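Local coordinates for succinate dehydrogenase subunit A (Mycolicibacterium smegmatis, PDB 7D6V), which probably oxidises succinate to fumarate on its FAD as the flavoprotein subunit of a membrane-bound succinate dehydrogenase that passes electrons on to quinone, at residues A16-E29 / I141-D155. Numbering follows the deposited sequence.
Sequences AGGAGLRAVIEARE and IRTLQQKIVSLQQED. With FAD (flavin-adenine dinucleotide), chain D.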
loop_
_atom_site.group_PDB
_atom_site.type_symbol
_atom_site.label_atom_id
_atom_site.label_comp_id
_atom_site.label_asym_id
_atom_site.label_seq_id
_atom_site.Cartn_x
_atom_site.Cartn_y
_atom_site.Cartn_z
ATOM N N ALA A 16 12.481 -10.522 2.791
ATOM C CA ALA A 16 11.680 -9.948 3.866
ATOM C C ALA A 16 10.231 -9.897 3.406
ATOM O O ALA A 16 9.730 -8.860 2.975
ATOM C CB ALA A 16 12.195 -8.573 4.244
ATOM N N GLY A 17 9.551 -11.027 3.542
ATOM C CA GLY A 17 8.117 -11.102 3.387
ATOM C C GLY A 17 7.556 -11.598 4.697
ATOM O O GLY A 17 8.224 -11.477 5.727
ATOM N N GLY A 18 6.358 -12.177 4.685
ATOM C CA GLY A 18 5.826 -12.730 5.918
ATOM C C GLY A 18 6.721 -13.813 6.489
ATOM O O GLY A 18 7.101 -13.768 7.664
ATOM N N ALA A 19 7.108 -14.773 5.648
ATOM C CA ALA A 19 7.919 -15.893 6.113
ATOM C C ALA A 19 9.282 -15.421 6.598
ATOM O O ALA A 19 9.729 -15.793 7.690
ATOM C CB ALA A 19 8.068 -16.923 4.997
ATOM N N GLY A 20 9.944 -14.577 5.807
ATOM C CA GLY A 20 11.272 -14.124 6.175
ATOM C C GLY A 20 11.280 -13.288 7.438
ATOM O O GLY A 20 12.127 -13.480 8.312
ATOM N N LEU A 21 10.335 -12.355 7.559
ATOM C CA LEU A 21 10.302 -11.509 8.745
ATOM C C LEU A 21 9.936 -12.305 9.991
ATOM O O LEU A 21 10.504 -12.073 11.067
ATOM C CB LEU A 21 9.340 -10.343 8.530
ATOM C CG LEU A 21 9.815 -9.340 7.476
ATOM C CD1 LEU A 21 8.942 -8.104 7.454
ATOM C CD2 LEU A 21 11.263 -8.966 7.719
ATOM N N ARG A 22 9.004 -13.256 9.874
ATOM C CA ARG A 22 8.676 -14.092 11.022
ATOM C C ARG A 22 9.876 -14.932 11.446
ATOM O O ARG A 22 10.140 -15.096 12.646
ATOM C CB ARG A 22 7.475 -14.979 10.692
ATOM C CG ARG A 22 6.784 -15.572 11.905
ATOM C CD ARG A 22 6.526 -14.512 12.953
ATOM N NE ARG A 22 6.071 -15.081 14.216
ATOM C CZ ARG A 22 6.875 -15.440 15.208
ATOM N NH1 ARG A 22 6.368 -15.946 16.321
ATOM N NH2 ARG A 22 8.185 -15.296 15.090
ATOM N N ALA A 23 10.626 -15.457 10.472
ATOM C CA ALA A 23 11.835 -16.211 10.788
ATOM C C ALA A 23 12.868 -15.339 11.484
ATOM O O ALA A 23 13.545 -15.787 12.415
ATOM C CB ALA A 23 12.421 -16.820 9.516
ATOM N N VAL A 24 13.018 -14.093 11.032
ATOM C CA VAL A 24 13.972 -13.180 11.658
ATOM C C VAL A 24 13.585 -12.918 13.106
ATOM O O VAL A 24 14.432 -12.938 14.010
ATOM C CB VAL A 24 14.065 -11.872 10.856
ATOM C CG1 VAL A 24 14.926 -10.864 11.591
ATOM C CG2 VAL A 24 14.622 -12.150 9.486
ATOM N N ILE A 25 12.298 -12.665 13.347
ATOM C CA ILE A 25 11.832 -12.417 14.710
ATOM C C ILE A 25 12.103 -13.629 15.594
ATOM O O ILE A 25 12.604 -13.500 16.717
ATOM C CB ILE A 25 10.339 -12.039 14.706
ATOM C CG1 ILE A 25 10.131 -10.721 13.965
ATOM C CG2 ILE A 25 9.810 -11.937 16.122
ATOM C CD1 ILE A 25 8.703 -10.453 13.587
ATOM N N GLU A 26 11.802 -14.827 15.089
ATOM C CA GLU A 26 12.012 -16.032 15.886
ATOM C C GLU A 26 13.490 -16.261 16.184
ATOM O O GLU A 26 13.861 -16.594 17.320
ATOM C CB GLU A 26 11.417 -17.240 15.163
ATOM C CG GLU A 26 11.648 -18.563 15.860
ATOM C CD GLU A 26 10.815 -18.724 17.114
ATOM O OE1 GLU A 26 9.937 -17.874 17.366
ATOM O OE2 GLU A 26 11.039 -19.706 17.849
ATOM N N ALA A 27 14.350 -16.083 15.179
ATOM C CA ALA A 27 15.779 -16.297 15.376
ATOM C C ALA A 27 16.356 -15.295 16.365
ATOM O O ALA A 27 17.226 -15.642 17.171
ATOM C CB ALA A 27 16.510 -16.217 14.037
ATOM N N ARG A 28 15.894 -14.043 16.315
ATOM C CA ARG A 28 16.337 -13.069 17.306
ATOM C C ARG A 28 15.850 -13.444 18.699
ATOM O O ARG A 28 16.574 -13.262 19.684
ATOM C CB ARG A 28 15.857 -11.669 16.934
ATOM C CG ARG A 28 16.549 -10.558 17.713
ATOM C CD ARG A 28 15.696 -10.094 18.876
ATOM N NE ARG A 28 16.192 -8.867 19.488
ATOM C CZ ARG A 28 15.732 -8.373 20.632
ATOM N NH1 ARG A 28 14.774 -9.011 21.288
ATOM N NH2 ARG A 28 16.230 -7.248 21.123
ATOM N N GLU A 29 14.622 -13.960 18.805
ATOM C CA GLU A 29 14.112 -14.365 20.112
ATOM C C GLU A 29 14.957 -15.484 20.706
ATOM O O GLU A 29 15.240 -15.486 21.909
ATOM C CB GLU A 29 12.653 -14.803 20.007
ATOM C CG GLU A 29 11.684 -13.693 19.634
ATOM C CD GLU A 29 11.555 -12.625 20.700
ATOM O OE1 GLU A 29 11.686 -12.953 21.898
ATOM O OE2 GLU A 29 11.317 -11.455 20.336
ATOM N N ILE A 141 2.593 -7.475 6.684
ATOM C CA ILE A 141 3.979 -7.094 6.433
ATOM C C ILE A 141 4.348 -5.834 7.213
ATOM O O ILE A 141 5.466 -5.720 7.729
ATOM C CB ILE A 141 4.235 -6.954 4.920
ATOM C CG1 ILE A 141 5.738 -6.936 4.632
ATOM C CG2 ILE A 141 3.551 -5.729 4.351
ATOM C CD1 ILE A 141 6.084 -7.205 3.190
ATOM N N ARG A 142 3.414 -4.881 7.336
ATOM C CA ARG A 142 3.668 -3.700 8.154
ATOM C C ARG A 142 3.905 -4.086 9.603
ATOM O O ARG A 142 4.828 -3.576 10.247
ATOM C CB ARG A 142 2.487 -2.736 8.072
ATOM C CG ARG A 142 2.550 -1.734 6.953
ATOM C CD ARG A 142 3.688 -0.743 7.084
ATOM N NE ARG A 142 3.846 -0.039 5.817
ATOM C CZ ARG A 142 4.483 -0.543 4.768
ATOM N NH1 ARG A 142 5.040 -1.739 4.844
ATOM N NH2 ARG A 142 4.569 0.148 3.647
ATOM N N THR A 143 3.072 -4.983 10.134
ATOM C CA THR A 143 3.214 -5.398 11.521
ATOM C C THR A 143 4.556 -6.073 11.755
ATOM O O THR A 143 5.238 -5.788 12.745
ATOM C CB THR A 143 2.065 -6.330 11.898
ATOM O OG1 THR A 143 0.829 -5.754 11.463
ATOM C CG2 THR A 143 2.007 -6.522 13.386
ATOM N N LEU A 144 4.962 -6.957 10.843
ATOM C CA LEU A 144 6.242 -7.640 11.009
ATOM C C LEU A 144 7.415 -6.667 10.924
ATOM O O LEU A 144 8.352 -6.745 11.729
ATOM C CB LEU A 144 6.377 -8.748 9.970
ATOM C CG LEU A 144 5.424 -9.927 10.160
ATOM C CD1 LEU A 144 5.503 -10.865 8.977
ATOM C CD2 LEU A 144 5.729 -10.664 11.447
ATOM N N GLN A 145 7.378 -5.741 9.964
ATOM C CA GLN A 145 8.461 -4.769 9.826
ATOM C C GLN A 145 8.561 -3.866 11.053
ATOM O O GLN A 145 9.664 -3.588 11.547
ATOM C CB GLN A 145 8.242 -3.953 8.553
ATOM C CG GLN A 145 8.944 -2.619 8.502
ATOM C CD GLN A 145 8.424 -1.751 7.380
ATOM O OE1 GLN A 145 7.407 -2.061 6.766
ATOM N NE2 GLN A 145 9.119 -0.659 7.103
ATOM N N GLN A 146 7.420 -3.416 11.574
ATOM C CA GLN A 146 7.440 -2.574 12.762
ATOM C C GLN A 146 7.866 -3.355 13.998
ATOM O O GLN A 146 8.481 -2.786 14.905
ATOM C CB GLN A 146 6.071 -1.933 12.962
ATOM C CG GLN A 146 5.769 -0.859 11.937
ATOM C CD GLN A 146 4.298 -0.538 11.839
ATOM O OE1 GLN A 146 3.465 -1.204 12.447
ATOM N NE2 GLN A 146 3.969 0.483 11.065
ATOM N N LYS A 147 7.571 -4.655 14.048
ATOM C CA LYS A 147 8.081 -5.484 15.135
ATOM C C LYS A 147 9.599 -5.606 15.064
ATOM O O LYS A 147 10.279 -5.584 16.097
ATOM C CB LYS A 147 7.417 -6.858 15.092
ATOM C CG LYS A 147 7.933 -7.839 16.121
ATOM C CD LYS A 147 7.682 -7.348 17.529
ATOM C CE LYS A 147 8.145 -8.369 18.545
ATOM N NZ LYS A 147 8.083 -7.842 19.930
ATOM N N ILE A 148 10.147 -5.729 13.853
ATOM C CA ILE A 148 11.601 -5.722 13.690
ATOM C C ILE A 148 12.188 -4.410 14.196
ATOM O O ILE A 148 13.210 -4.392 14.898
ATOM C CB ILE A 148 11.980 -5.968 12.217
ATOM C CG1 ILE A 148 11.448 -7.314 11.730
ATOM C CG2 ILE A 148 13.487 -5.877 12.029
ATOM C CD1 ILE A 148 12.288 -8.481 12.142
ATOM N N VAL A 149 11.557 -3.292 13.836
ATOM C CA VAL A 149 12.060 -1.988 14.263
ATOM C C VAL A 149 11.996 -1.859 15.782
ATOM O O VAL A 149 12.906 -1.310 16.414
ATOM C CB VAL A 149 11.288 -0.860 13.556
ATOM C CG1 VAL A 149 11.600 0.479 14.192
ATOM C CG2 VAL A 149 11.635 -0.840 12.083
ATOM N N SER A 150 10.926 -2.371 16.391
ATOM C CA SER A 150 10.819 -2.375 17.846
ATOM C C SER A 150 11.934 -3.196 18.484
ATOM O O SER A 150 12.524 -2.788 19.495
ATOM C CB SER A 150 9.453 -2.920 18.257
ATOM O OG SER A 150 9.317 -2.967 19.663
ATOM N N LEU A 151 12.229 -4.362 17.911
ATOM C CA LEU A 151 13.279 -5.208 18.463
ATOM C C LEU A 151 14.635 -4.522 18.387
ATOM O O LEU A 151 15.432 -4.596 19.329
ATOM C CB LEU A 151 13.304 -6.550 17.735
ATOM C CG LEU A 151 12.137 -7.483 18.065
ATOM C CD1 LEU A 151 12.154 -8.712 17.179
ATOM C CD2 LEU A 151 12.167 -7.877 19.525
ATOM N N GLN A 152 14.913 -3.827 17.284
ATOM C CA GLN A 152 16.192 -3.129 17.238
ATOM C C GLN A 152 16.203 -1.859 18.083
ATOM O O GLN A 152 17.278 -1.428 18.501
ATOM C CB GLN A 152 16.616 -2.814 15.802
ATOM C CG GLN A 152 15.562 -2.319 14.865
ATOM C CD GLN A 152 16.016 -2.415 13.424
ATOM O OE1 GLN A 152 17.001 -3.082 13.118
ATOM N NE2 GLN A 152 15.300 -1.745 12.531
ATOM N N GLN A 153 15.043 -1.271 18.383
ATOM C CA GLN A 153 15.002 -0.221 19.400
ATOM C C GLN A 153 15.381 -0.769 20.772
ATOM O O GLN A 153 16.114 -0.122 21.534
ATOM C CB GLN A 153 13.617 0.421 19.444
ATOM C CG GLN A 153 13.361 1.417 18.335
ATOM C CD GLN A 153 11.898 1.772 18.201
ATOM O OE1 GLN A 153 11.032 1.103 18.757
ATOM N NE2 GLN A 153 11.612 2.829 17.456
ATOM N N GLU A 154 14.886 -1.963 21.105
ATOM C CA GLU A 154 15.302 -2.611 22.348
ATOM C C GLU A 154 16.799 -2.900 22.341
ATOM O O GLU A 154 17.480 -2.740 23.362
ATOM C CB GLU A 154 14.517 -3.904 22.567
ATOM C CG GLU A 154 13.013 -3.742 22.563
ATOM C CD GLU A 154 12.289 -5.071 22.472
ATOM O OE1 GLU A 154 12.736 -6.037 23.122
ATOM O OE2 GLU A 154 11.277 -5.152 21.744
ATOM N N ASP A 155 17.323 -3.343 21.197
ATOM C CA ASP A 155 18.762 -3.572 21.078
ATOM C C ASP A 155 19.543 -2.280 21.273
ATOM O O ASP A 155 20.615 -2.283 21.883
ATOM C CB ASP A 155 19.089 -4.190 19.719
ATOM C CG ASP A 155 18.614 -5.618 19.599
ATOM O OD1 ASP A 155 18.490 -6.295 20.638
ATOM O OD2 ASP A 155 18.363 -6.066 18.461
HETATM P PA FAD D . 7.380 -12.556 -0.530
HETATM O O1A FAD D . 7.093 -11.738 0.674
HETATM O O2A FAD D . 6.482 -12.465 -1.701
HETATM O O5B FAD D . 8.832 -12.134 -1.044
HETATM C C5B FAD D . 10.008 -12.877 -0.782
HETATM C C4B FAD D . 11.149 -11.933 -0.442
HETATM O O4B FAD D . 12.390 -12.482 -0.872
HETATM C C3B FAD D . 11.056 -10.581 -1.106
HETATM O O3B FAD D . 11.392 -9.610 -0.128
HETATM C C2B FAD D . 12.143 -10.594 -2.150
HETATM O O2B FAD D . 12.676 -9.302 -2.406
HETATM C C1B FAD D . 13.168 -11.480 -1.506
HETATM N N9A FAD D . 14.067 -12.072 -2.509
HETATM C C8A FAD D . 13.711 -12.824 -3.551
HETATM N N7A FAD D . 14.792 -13.200 -4.258
HETATM C C5A FAD D . 15.867 -12.676 -3.662
HETATM C C6A FAD D . 17.320 -12.678 -3.884
HETATM N N6A FAD D . 17.869 -13.334 -4.918
HETATM N N1A FAD D . 18.085 -12.001 -3.020
HETATM C C2A FAD D . 17.572 -11.343 -1.977
HETATM N N3A FAD D . 16.268 -11.299 -1.718
HETATM C C4A FAD D . 15.382 -11.935 -2.508
HETATM N N1 FAD D . -2.377 -15.558 -0.577
HETATM C C2 FAD D . -3.434 -15.611 0.257
HETATM O O2 FAD D . -3.440 -16.468 1.146
HETATM N N3 FAD D . -4.477 -14.786 0.172
HETATM C C4 FAD D . -4.549 -13.842 -0.758
HETATM O O4 FAD D . -5.527 -13.086 -0.816
HETATM C C4X FAD D . -3.441 -13.709 -1.718
HETATM N N5 FAD D . -3.450 -12.776 -2.681
HETATM C C5X FAD D . -2.421 -12.679 -3.537
HETATM C C6 FAD D . -2.445 -11.707 -4.524
HETATM C C7 FAD D . -1.393 -11.602 -5.413
HETATM C C7M FAD D . -1.409 -10.556 -6.487
HETATM C C8 FAD D . -0.245 -12.524 -5.308
HETATM C C8M FAD D . 0.898 -12.410 -6.272
HETATM C C9 FAD D . -0.212 -13.494 -4.323
HETATM C C9A FAD D . -1.264 -13.600 -3.437
HETATM N N10 FAD D . -1.236 -14.581 -2.442
HETATM C C10 FAD D . -2.320 -14.651 -1.564
HETATM C "C1'" FAD D . -0.104 -15.491 -2.312
HETATM C "C2'" FAD D . 0.766 -15.052 -1.139
HETATM O "O2'" FAD D . 0.798 -13.629 -1.058
HETATM C "C3'" FAD D . 2.204 -15.516 -1.278
HETATM O "O3'" FAD D . 2.230 -16.935 -1.220
HETATM C "C4'" FAD D . 3.056 -14.966 -0.146
HETATM O "O4'" FAD D . 3.054 -13.547 -0.190
HETATM C "C5'" FAD D . 4.496 -15.436 -0.222
HETATM O "O5'" FAD D . 5.233 -14.704 0.745
HETATM P P FAD D . 6.790 -14.931 1.001
HETATM O O1P FAD D . 7.112 -14.301 2.309
HETATM O O2P FAD D . 7.124 -16.366 0.801
HETATM O O3P FAD D . 7.521 -14.113 -0.175
#
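L21 and L144 interlock where helix 18-29 lies along helix 141-155, the two running the same way at 28° with axes 9.6 Å apart at closest. Each is a knob in the other helix's hole: L21 sits among I141, L144, Q145 and I148, its CD1 3.7 Å from CB of L144, while L144 enters between G18, L21, R22 and I25. CD1 of L144 packs on the G18 backbone, 3.6 Å from its carbonyl O. One turn on, I25 is the next knob, its CD1 lying 3.7 Å from both CD2 of L144 and CG of K147. I148, bent at chi2, rests its CD1 against CG1 of both V24 and I25.

Helix 18-29 is the first helix of the Rossmann-type FAD-binding fold, and G17 and G20 fit its GxGxxG pattern. The turn leading into it and its first residues face the cofactor: in the turn A16 N donates to FAD O3B at 3.2 Å, and in the first turn of the helix A19 N donates, weakly, to O1P. Helix 141-155 turns its other side to the iron-sulfur subunit, where the side-chain amide of Q153 is hydrogen-bonded to I115 O and S117 OG of that chain.

Near the C-terminal end of helix 18-30, R28 NH2 forms a salt bridge and a bent hydrogen bond (N-H...O 146°) with D155 OD1, reaching it from above the carboxylate plane; the two flat groups stand 82° apart. L151 lies over one guanidinium face.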